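Long-range contacts in AGR_C_1268p (Agrobacterium tumefaciens str. C58, PDB 2GHS), which probably acts as a metal-dependent gluconolactonase of the SMP-30/regucalcin family, with a divalent cation, likely zinc or calcium, at its active site: residues Ala146-Thr151 and Ser162-Ala167; Glu157-Ile163 and Phe175-Pro181; Gly280-Leu286 and Ile314-Phe320. One frame throughout, in Å; residues are numbered along the deposited sequence. Where two conformers were deposited one is given.

Interaction 1 of 3, residues Ala146-Thr151 and Ser162-Ala167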
loop_
_atom_site.group_PDB
_atom_site.type_symbol
_atom_site.label_atom_id
_atom_site.label_comp_id
_atom_site.label_asym_id
_atom_site.label_seq_id
_atom_site.Cartn_x
_atom_site.Cartn_y
_atom_site.Cartn_z
ATOM N N ALA A 146 4.299 14.355 5.060
ATOM C CA ALA A 146 2.872 14.124 5.325
ATOM C C ALA A 146 2.423 12.784 4.751
ATOM O O ALA A 146 2.921 12.307 3.702
ATOM C CB ALA A 146 2.058 15.224 4.696
ATOM N N LEU A 147 1.497 12.155 5.481
ATOM C CA LEU A 147 0.920 10.856 5.089
ATOM C C LEU A 147 -0.385 11.137 4.342
ATOM O O LEU A 147 -1.154 11.989 4.763
ATOM C CB LEU A 147 0.599 10.050 6.366
ATOM C CG LEU A 147 -0.171 8.729 6.188
ATOM C CD1 LEU A 147 0.716 7.685 5.504
ATOM C CD2 LEU A 147 -0.681 8.180 7.579
ATOM N N TRP A 148 -0.655 10.370 3.289
ATOM C CA TRP A 148 -2.001 10.234 2.759
ATOM C C TRP A 148 -2.496 8.850 3.228
ATOM O O TRP A 148 -1.821 7.824 3.034
ATOM C CB TRP A 148 -2.036 10.299 1.240
ATOM C CG TRP A 148 -1.960 11.647 0.613
ATOM C CD1 TRP A 148 -1.291 12.761 1.073
ATOM C CD2 TRP A 148 -2.479 12.010 -0.654
ATOM N NE1 TRP A 148 -1.408 13.790 0.183
ATOM C CE2 TRP A 148 -2.127 13.352 -0.886
ATOM C CE3 TRP A 148 -3.226 11.330 -1.626
ATOM C CZ2 TRP A 148 -2.500 14.033 -2.042
ATOM C CZ3 TRP A 148 -3.583 12.017 -2.774
ATOM C CH2 TRP A 148 -3.232 13.351 -2.956
ATOM N N ILE A 149 -3.703 8.809 3.769
ATOM C CA ILE A 149 -4.266 7.585 4.246
ATOM C C ILE A 149 -5.755 7.494 3.903
ATOM O O ILE A 149 -6.507 8.447 4.119
ATOM C CB ILE A 149 -4.016 7.447 5.780
ATOM C CG1 ILE A 149 -4.607 6.141 6.329
ATOM C CG2 ILE A 149 -4.584 8.611 6.547
ATOM C CD1 ILE A 149 -3.903 4.907 5.844
ATOM N N GLY A 150 -6.138 6.342 3.363
ATOM C CA GLY A 150 -7.503 6.004 3.040
ATOM C C GLY A 150 -8.245 5.277 4.131
ATOM O O GLY A 150 -7.666 4.489 4.911
ATOM N N THR A 151 -9.552 5.513 4.182
ATOM C CA THR A 151 -10.428 4.748 5.065
ATOM C C THR A 151 -11.600 4.195 4.241
ATOM O O THR A 151 -11.833 4.643 3.093
ATOM C CB THR A 151 -11.003 5.587 6.176
ATOM O OG1 THR A 151 -11.827 6.603 5.596
ATOM C CG2 THR A 151 -9.903 6.169 7.054
ATOM N N SER A 162 -12.907 7.799 2.680
ATOM C CA SER A 162 -12.256 9.075 2.418
ATOM C C SER A 162 -10.735 8.890 2.317
ATOM O O SER A 162 -10.207 7.833 2.683
ATOM C CB SER A 162 -12.524 10.026 3.579
ATOM O OG SER A 162 -13.925 10.194 3.766
ATOM N N ILE A 163 -10.069 9.927 1.838
ATOM C CA ILE A 163 -8.612 10.046 1.863
ATOM C C ILE A 163 -8.296 11.286 2.670
ATOM O O ILE A 163 -8.834 12.378 2.422
ATOM C CB ILE A 163 -7.974 10.087 0.479
ATOM C CG1 ILE A 163 -8.197 8.722 -0.168
ATOM C CG2 ILE A 163 -6.488 10.396 0.565
ATOM C CD1 ILE A 163 -7.733 8.626 -1.621
ATOM N N TYR A 164 -7.436 11.070 3.657
ATOM C CA TYR A 164 -6.935 12.140 4.540
ATOM C C TYR A 164 -5.449 12.402 4.380
ATOM O O TYR A 164 -4.685 11.503 4.042
ATOM C CB TYR A 164 -7.155 11.761 6.006
ATOM C CG TYR A 164 -8.608 11.492 6.395
ATOM C CD1 TYR A 164 -9.165 10.247 6.220
ATOM C CD2 TYR A 164 -9.401 12.481 6.931
ATOM C CE1 TYR A 164 -10.473 9.984 6.587
ATOM C CE2 TYR A 164 -10.705 12.235 7.287
ATOM C CZ TYR A 164 -11.232 10.971 7.121
ATOM O OH TYR A 164 -12.560 10.734 7.494
ATOM N N HIS A 165 -5.071 13.640 4.709
ATOM C CA HIS A 165 -3.696 14.113 4.786
ATOM C C HIS A 165 -3.389 14.299 6.242
ATOM O O HIS A 165 -4.207 14.894 6.970
ATOM C CB HIS A 165 -3.671 15.442 4.050
ATOM C CG HIS A 165 -2.388 16.201 4.104
ATOM N ND1 HIS A 165 -2.063 17.054 5.137
ATOM C CD2 HIS A 165 -1.416 16.361 3.169
ATOM C CE1 HIS A 165 -0.917 17.662 4.857
ATOM N NE2 HIS A 165 -0.503 17.257 3.670
ATOM N N VAL A 166 -2.243 13.773 6.668
ATOM C CA VAL A 166 -1.807 13.882 8.074
ATOM C C VAL A 166 -0.401 14.497 8.102
ATOM O O VAL A 166 0.526 13.959 7.522
ATOM C CB VAL A 166 -1.791 12.539 8.762
ATOM C CG1 VAL A 166 -1.572 12.756 10.245
ATOM C CG2 VAL A 166 -3.112 11.762 8.511
ATOM N N ALA A 167 -0.275 15.645 8.757
ATOM C CA ALA A 167 1.024 16.275 8.914
ATOM C C ALA A 167 1.145 16.807 10.321
ATOM O O ALA A 167 0.295 17.579 10.776
ATOM C CB ALA A 167 1.169 17.367 7.953
#
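Leu-147 and Val-166 trade two backbone hydrogen bonds, as do Ile-149 and Tyr-164 two residues along, so strands 147-151 and 162-167 pair as the antiparallel arms of a beta hairpin. The short strand axes run at 153° and approach to 4.6 Å. The bond from Tyr-164 N to Ile-149 O is 2.8 Å and practically straight. Thr-151 N closes the ladder on Ser-162 O.

Residues alternate between the two faces. Leu-147, Ile-149, Tyr-164 and Val-166 share one of them, where Ile-149 CG2 lies 4.0 Å from Val-166 CG2, the two side chains lying side by side and pointing the same way; beta-branched residues favour the extended backbone, and their methyls stay close to the strand, where they can meet across the pair. The Tyr-164 ring turns its edge to Thr-151, CE1 lying 3.8 Å from OG1. The two hydroxyls then converge on one carboxylate oxygen, each hydrogen-bonded to Glu-128 OE2; Glu-128 also binds the potassium ion.

On the other face, His-165 has CG anti to the backbone N (chi1 174°), which carries its imidazole toward Ala-146, NE2 standing 3.4 Å from Ala-146 CB. A methyl is small enough to fit there. Trp-148 meets His-165 rim to rim, the planes at 62°, while its CE3 touches Ile-163 CG2 at 4.0 Å. Two ring nitrogens bond outside the hairpin, Trp-148 NE1 to Gly-213 O and His-165 NE2 to Thr-212 O.

Within this antiparallel sheet of the beta-propeller, strand 134-141 flanks 147-153 and strand 170-186 flanks 161-167; Leu-147 and Ile-149 pack on strand 102-107 of the neighbouring sheet.

Interaction 2 of 3, residues Glu157-Ile163 and Phe175-Pro181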
loop_
_atom_site.group_PDB
_atom_site.type_symbol
_atom_site.label_atom_id
_atom_site.label_comp_id
_atom_site.label_asym_id
_atom_site.label_seq_id
_atom_site.Cartn_x
_atom_site.Cartn_y
_atom_site.Cartn_z
ATOM N N GLU A 157 -19.058 -0.386 2.039
ATOM C CA GLU A 157 -20.272 0.354 1.822
ATOM C C GLU A 157 -20.026 1.510 0.848
ATOM O O GLU A 157 -19.041 2.239 0.956
ATOM C CB GLU A 157 -20.773 0.882 3.172
ATOM C CG GLU A 157 -21.314 -0.222 4.108
ATOM C CD GLU A 157 -20.290 -0.792 5.097
ATOM O OE1 GLU A 157 -19.070 -0.778 4.812
ATOM O OE2 GLU A 157 -20.719 -1.277 6.181
ATOM N N THR A 158 -20.924 1.684 -0.109
ATOM C CA THR A 158 -20.694 2.646 -1.173
ATOM C C THR A 158 -20.448 4.037 -0.619
ATOM O O THR A 158 -21.273 4.583 0.103
ATOM C CB THR A 158 -21.842 2.673 -2.171
ATOM O OG1 THR A 158 -22.010 1.361 -2.703
ATOM C CG2 THR A 158 -21.512 3.614 -3.291
ATOM N N GLY A 159 -19.314 4.630 -0.994
ATOM C CA GLY A 159 -19.034 6.001 -0.603
ATOM C C GLY A 159 -18.704 6.294 0.847
ATOM O O GLY A 159 -18.630 7.465 1.240
ATOM N N ALA A 160 -18.493 5.255 1.659
ATOM C CA ALA A 160 -18.305 5.449 3.098
ATOM C C ALA A 160 -16.901 5.921 3.450
ATOM O O ALA A 160 -16.636 6.389 4.579
ATOM C CB ALA A 160 -18.634 4.134 3.856
ATOM N N GLY A 161 -15.988 5.754 2.510
ATOM C CA GLY A 161 -14.567 6.083 2.747
ATOM C C GLY A 161 -14.122 7.465 2.285
ATOM O O GLY A 161 -14.849 8.192 1.625
ATOM N N SER A 162 -12.907 7.799 2.680
ATOM C CA SER A 162 -12.256 9.075 2.418
ATOM C C SER A 162 -10.735 8.890 2.317
ATOM O O SER A 162 -10.207 7.833 2.683
ATOM C CB SER A 162 -12.524 10.026 3.579
ATOM O OG SER A 162 -13.925 10.194 3.766
ATOM N N ILE A 163 -10.069 9.927 1.838
ATOM C CA ILE A 163 -8.612 10.046 1.863
ATOM C C ILE A 163 -8.296 11.286 2.670
ATOM O O ILE A 163 -8.834 12.378 2.422
ATOM C CB ILE A 163 -7.974 10.087 0.479
ATOM C CG1 ILE A 163 -8.197 8.722 -0.168
ATOM C CG2 ILE A 163 -6.488 10.396 0.565
ATOM C CD1 ILE A 163 -7.733 8.626 -1.621
ATOM N N PHE A 175 -10.377 13.924 0.065
ATOM C CA PHE A 175 -11.328 13.335 -0.882
ATOM C C PHE A 175 -12.360 12.534 -0.127
ATOM O O PHE A 175 -12.028 11.808 0.817
ATOM C CB PHE A 175 -10.587 12.468 -1.923
ATOM C CG PHE A 175 -9.598 13.244 -2.728
ATOM C CD1 PHE A 175 -10.045 14.143 -3.681
ATOM C CD2 PHE A 175 -8.245 13.113 -2.517
ATOM C CE1 PHE A 175 -9.149 14.905 -4.390
ATOM C CE2 PHE A 175 -7.337 13.895 -3.246
ATOM C CZ PHE A 175 -7.817 14.780 -4.172
ATOM N N ALA A 176 -13.616 12.684 -0.515
ATOM C CA ALA A 176 -14.717 11.980 0.133
ATOM C C ALA A 176 -15.421 11.033 -0.832
ATOM O O ALA A 176 -15.118 10.978 -2.034
ATOM C CB ALA A 176 -15.704 12.973 0.667
ATOM N N ASP A 177 -16.371 10.277 -0.296
ATOM C CA ASP A 177 -17.290 9.476 -1.097
ATOM C C ASP A 177 -16.550 8.431 -1.907
ATOM O O ASP A 177 -16.880 8.187 -3.046
ATOM C CB ASP A 177 -18.120 10.370 -2.025
ATOM C CG ASP A 177 -18.987 11.382 -1.261
ATOM O OD1 ASP A 177 -19.501 11.075 -0.149
ATOM O OD2 ASP A 177 -19.151 12.505 -1.788
ATOM N N ILE A 178 -15.550 7.796 -1.293
ATOM C CA ILE A 178 -14.777 6.733 -1.941
ATOM C C ILE A 178 -15.130 5.399 -1.278
ATOM O O ILE A 178 -15.074 5.274 -0.050
ATOM C CB ILE A 178 -13.249 6.987 -1.805
ATOM C CG1 ILE A 178 -12.850 8.244 -2.569
ATOM C CG2 ILE A 178 -12.397 5.746 -2.276
ATOM C CD1 ILE A 178 -11.492 8.797 -2.162
ATOM N N SER A 179 -15.431 4.381 -2.078
ATOM C CA SER A 179 -15.797 3.094 -1.489
ATOM C C SER A 179 -14.577 2.299 -0.994
ATOM O O SER A 179 -14.625 1.731 0.095
ATOM C CB SER A 179 -16.603 2.271 -2.489
ATOM O OG SER A 179 -17.833 2.937 -2.851
ATOM N N ILE A 180 -13.540 2.210 -1.833
ATOM C CA ILE A 180 -12.307 1.505 -1.495
ATOM C C ILE A 180 -11.138 2.342 -1.995
ATOM O O ILE A 180 -10.754 2.267 -3.183
ATOM C CB ILE A 180 -12.207 0.084 -2.085
ATOM C CG1 ILE A 180 -13.445 -0.766 -1.703
ATOM C CG2 ILE A 180 -10.891 -0.590 -1.638
ATOM C CD1 ILE A 180 -13.567 -2.009 -2.530
ATOM N N PRO A 181 -10.558 3.142 -1.093
ATOM C CA PRO A 181 -9.404 3.943 -1.534
ATOM C C PRO A 181 -8.188 3.102 -1.766
ATOM O O PRO A 181 -7.926 2.148 -1.034
ATOM C CB PRO A 181 -9.199 4.942 -0.390
ATOM C CG PRO A 181 -9.782 4.295 0.771
ATOM C CD PRO A 181 -10.858 3.371 0.341
HETATM O O HOH W 1 -16.508 2.192 1.872
#
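Ser-179 sets its OG anti to the carbonyl carbon and beside the backbone N (chi1 -61°), and this carries the oxygen to the Gly-159 amide, which donates to it at 2.9 Å and 163°. Ile-178 makes the same choice, and its extended chain brings CD1 obliquely across Ile-163 to touch CD1 there at 3.8 Å.

Gly-159 is the third residue of a type II turn, Glu-157 to Ala-160, where the positive phi of 71° is easy for glycine. A water donates to both Glu-157 O and Ser-179 O, tying the turn to segment 175-181 a second time.

Beyond the turn, Ile-163 and Phe-175 exchange two backbone hydrogen bonds, but at Gly-161 and Ile-178 the register has slipped by one residue: a beta bulge, close to the corner at Asp-177. Ile-178 N reaches Gly-161 O at 3.0 Å from well above the carbonyl plane, and the return bond is weak. The Ile-178 carbonyl oxygen lies close against Gly-161, and the absence of a side chain suits this point.

Pro-181 offers a compact apolar surface, its CB 3.9 Å from Ile-163 CG1. The Phe-175 ring presents its edge to Ile-163 CB.

Strand 192-197 flanks strand 170-186 in the sheet, where Phe-195 packs against Ile-163, Phe-175 and Ile-178, and Asp-197 accepts from the amides of Ser-179 and Ile-180; from strand 147-153, Met-152 touches Pro-181.

Interaction 3 of 3, residues Gly280-Leu286 and Ile314-Phe320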
loop_
_atom_site.group_PDB
_atom_site.type_symbol
_atom_site.label_atom_id
_atom_site.label_comp_id
_atom_site.label_asym_id
_atom_site.label_seq_id
_atom_site.Cartn_x
_atom_site.Cartn_y
_atom_site.Cartn_z
ATOM N N GLY A 280 15.272 -3.873 -0.997
ATOM C CA GLY A 280 16.667 -4.056 -1.283
ATOM C C GLY A 280 17.502 -2.789 -1.169
ATOM O O GLY A 280 16.962 -1.675 -1.109
ATOM N N PRO A 281 18.820 -2.953 -1.141
ATOM C CA PRO A 281 19.705 -1.845 -0.828
ATOM C C PRO A 281 19.694 -0.720 -1.818
ATOM O O PRO A 281 20.102 0.398 -1.455
ATOM C CB PRO A 281 21.098 -2.497 -0.743
ATOM C CG PRO A 281 20.958 -3.821 -1.326
ATOM C CD PRO A 281 19.540 -4.232 -1.235
ATOM N N ASP A 282 19.267 -0.980 -3.049
ATOM C CA ASP A 282 19.175 0.106 -4.015
ATOM C C ASP A 282 17.722 0.455 -4.409
ATOM O O ASP A 282 17.496 1.078 -5.435
ATOM C CB ASP A 282 19.961 -0.264 -5.261
ATOM C CG ASP A 282 21.462 -0.365 -5.012
ATOM O OD1 ASP A 282 21.991 0.349 -4.110
ATOM O OD2 ASP A 282 22.120 -1.138 -5.753
ATOM N N ALA A 283 16.748 0.021 -3.602
ATOM C CA ALA A 283 15.313 0.149 -3.922
ATOM C C ALA A 283 15.061 -0.431 -5.321
ATOM O O ALA A 283 14.288 0.123 -6.084
ATOM C CB ALA A 283 14.845 1.606 -3.843
ATOM N N SER A 284 15.778 -1.511 -5.665
ATOM C CA SER A 284 15.757 -2.031 -7.052
ATOM C C SER A 284 15.062 -3.370 -7.272
ATOM O O SER A 284 15.188 -3.956 -8.364
ATOM C CB SER A 284 17.172 -2.095 -7.621
ATOM O OG SER A 284 17.939 -3.031 -6.880
ATOM N N ARG A 285 14.377 -3.863 -6.230
ATOM C CA ARG A 285 13.552 -5.060 -6.311
ATOM C C ARG A 285 12.127 -4.747 -5.916
ATOM O O ARG A 285 11.866 -3.746 -5.215
ATOM C CB ARG A 285 14.087 -6.159 -5.380
ATOM C CG ARG A 285 15.553 -6.404 -5.494
ATOM C CD ARG A 285 15.914 -7.040 -6.811
ATOM N NE ARG A 285 17.358 -7.264 -6.853
ATOM C CZ ARG A 285 18.240 -6.545 -7.541
ATOM N NH1 ARG A 285 17.883 -5.543 -8.362
ATOM N NH2 ARG A 285 19.505 -6.873 -7.438
ATOM N N LEU A 286 11.192 -5.593 -6.356
ATOM C CA LEU A 286 9.794 -5.324 -6.096
ATOM C C LEU A 286 9.156 -6.469 -5.325
ATOM O O LEU A 286 9.082 -7.588 -5.823
ATOM C CB LEU A 286 9.036 -5.026 -7.392
ATOM C CG LEU A 286 7.738 -4.251 -7.180
ATOM C CD1 LEU A 286 7.991 -2.777 -6.818
ATOM C CD2 LEU A 286 6.811 -4.372 -8.372
ATOM N N ILE A 314 12.389 -9.247 -11.926
ATOM C CA ILE A 314 12.899 -8.107 -12.716
ATOM C C ILE A 314 13.393 -6.976 -11.845
ATOM O O ILE A 314 13.012 -6.789 -10.690
ATOM C CB ILE A 314 11.832 -7.566 -13.708
ATOM C CG1 ILE A 314 10.584 -7.097 -12.941
ATOM C CG2 ILE A 314 11.489 -8.622 -14.768
ATOM C CD1 ILE A 314 10.255 -5.718 -13.183
ATOM N N GLU A 315 14.266 -6.169 -12.425
ATOM C CA GLU A 315 14.745 -5.001 -11.754
ATOM C C GLU A 315 13.748 -3.856 -11.864
ATOM O O GLU A 315 13.089 -3.691 -12.904
ATOM C CB GLU A 315 16.065 -4.540 -12.350
ATOM C CG GLU A 315 16.776 -3.537 -11.433
ATOM C CD GLU A 315 17.447 -2.378 -12.139
ATOM O OE1 GLU A 315 17.005 -1.951 -13.252
ATOM O OE2 GLU A 315 18.481 -1.926 -11.580
ATOM N N VAL A 316 13.665 -3.062 -10.794
ATOM C CA VAL A 316 12.965 -1.795 -10.825
ATOM C C VAL A 316 13.903 -0.667 -10.382
ATOM O O VAL A 316 14.937 -0.911 -9.746
ATOM C CB VAL A 316 11.709 -1.844 -9.956
ATOM C CG1 VAL A 316 10.733 -2.851 -10.505
ATOM C CG2 VAL A 316 12.078 -2.201 -8.517
ATOM N N LYS A 317 13.608 0.565 -10.774
ATOM C CA LYS A 317 14.394 1.687 -10.329
ATOM C C LYS A 317 13.477 2.433 -9.367
ATOM O O LYS A 317 12.789 3.363 -9.758
ATOM C CB LYS A 317 14.810 2.589 -11.503
ATOM C CG LYS A 317 15.566 1.938 -12.644
ATOM C CD LYS A 317 16.999 1.646 -12.295
ATOM C CE LYS A 317 17.843 1.245 -13.541
ATOM N NZ LYS A 317 18.934 0.291 -13.179
ATOM N N GLY A 318 13.480 2.031 -8.106
ATOM C CA GLY A 318 12.602 2.614 -7.120
ATOM C C GLY A 318 13.191 3.722 -6.272
ATOM O O GLY A 318 14.236 4.298 -6.585
ATOM N N ARG A 319 12.453 4.058 -5.211
ATOM C CA ARG A 319 12.882 5.030 -4.220
ATOM C C ARG A 319 12.354 4.609 -2.873
ATOM O O ARG A 319 11.246 4.077 -2.763
ATOM C CB ARG A 319 12.367 6.424 -4.521
ATOM C CG ARG A 319 10.940 6.498 -4.943
ATOM C CD ARG A 319 10.430 7.983 -5.001
ATOM N NE ARG A 319 9.783 8.224 -6.287
ATOM C CZ ARG A 319 8.484 8.463 -6.490
ATOM N NH1 ARG A 319 7.625 8.560 -5.484
ATOM N NH2 ARG A 319 8.056 8.620 -7.746
ATOM N N PHE A 320 13.160 4.836 -1.851
ATOM C CA PHE A 320 12.730 4.517 -0.520
ATOM C C PHE A 320 11.676 5.508 -0.061
ATOM O O PHE A 320 11.634 6.648 -0.498
ATOM C CB PHE A 320 13.887 4.518 0.450
ATOM C CG PHE A 320 14.982 3.496 0.117
ATOM C CD1 PHE A 320 14.682 2.146 0.022
ATOM C CD2 PHE A 320 16.288 3.885 -0.065
ATOM C CE1 PHE A 320 15.657 1.215 -0.264
ATOM C CE2 PHE A 320 17.282 2.945 -0.329
ATOM C CZ PHE A 320 16.941 1.601 -0.424
HETATM O O HOH W 2 19.430 -3.568 -9.891
HETATM O O HOH W 3 12.227 -7.516 -8.221
#
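Ala-283, Val-316 and Phe-320 bury the most surface where the turn 280-283 and the chain after it meet the extended segment 314-320. Ala-283 directs its methyl at the other segment. Its CB sits over one face of the Phe-320 ring in a CH-pi contact, 4.0 Å from the centroid and displaced toward the rim, and also packs 3.7 Å from Arg-319 N. A small side chain suits this close approach of two backbones.

Phe-320 has CG anti to the carbonyl carbon (chi1 -61°), which swings the ring across to the turn. There the ring edge faces Gly-280 O, with CE1 at 3.3 Å, and Pro-281 O. Aromatic edge hydrogens carry a slight positive charge, so a carbonyl-lined rim is probably favourable. The turn is type I, closed by Ala-283 N on Gly-280 O.

The turn links strands 273-279 and 285-290, antiparallel neighbours in one sheet of the propeller, and where strand 285-290 begins, Ser-284 and Arg-285 both face Ile-279, forming a classic beta bulge. Segment 314-320 follows strand 309-311 of the same sheet and runs alongside this corner.

Val-316 lays CG2 against the Ser-284 carbonyl carbon, 3.4 Å away, and CG1 against Leu-286 CB; Phe-278 and Trp-244 also touch this apolar valine. Its amide donates to Ser-284 O at 3.0 Å, nearly straight (173°) but from above the carbonyl plane. In the conformer given, Arg-285 NH1 reaches that oxygen from the opposite face, so two donors may grip it. Gly-318 N in turn bonds Ala-283 O at 2.9 Å; glycine, with no side chain, suits this close approach to the Ala-283 carbonyl. On the exposed side, Lys-317 NZ makes a salt bridge to the Glu-315 carboxylate.

How the interactions relate
Interactions 1 and 2 are successive pairings in one sheet, sharing Ser-162 and Ile-163 on strand 161-167; their centres lie about 12 Å apart. They touch directly where Gly-150 CA meets Pro-181 CG at 3.6 Å. Both come close to the predicted site: the side chain of Asn-137, a predicted substrate ligand, lies about 5 Å from Gly-150 of the first and likewise from the Pro-181 side chain of the second, which is also about 6 Å from that of Asn-182, a predicted metal ligand. The bound potassium ion is about 7 Å from the Thr-151 side chain. Interaction 3 stands apart in another sheet, away from these sites, its centre about 25 Å from that of interaction 1 and about 31 Å from that of interaction 2.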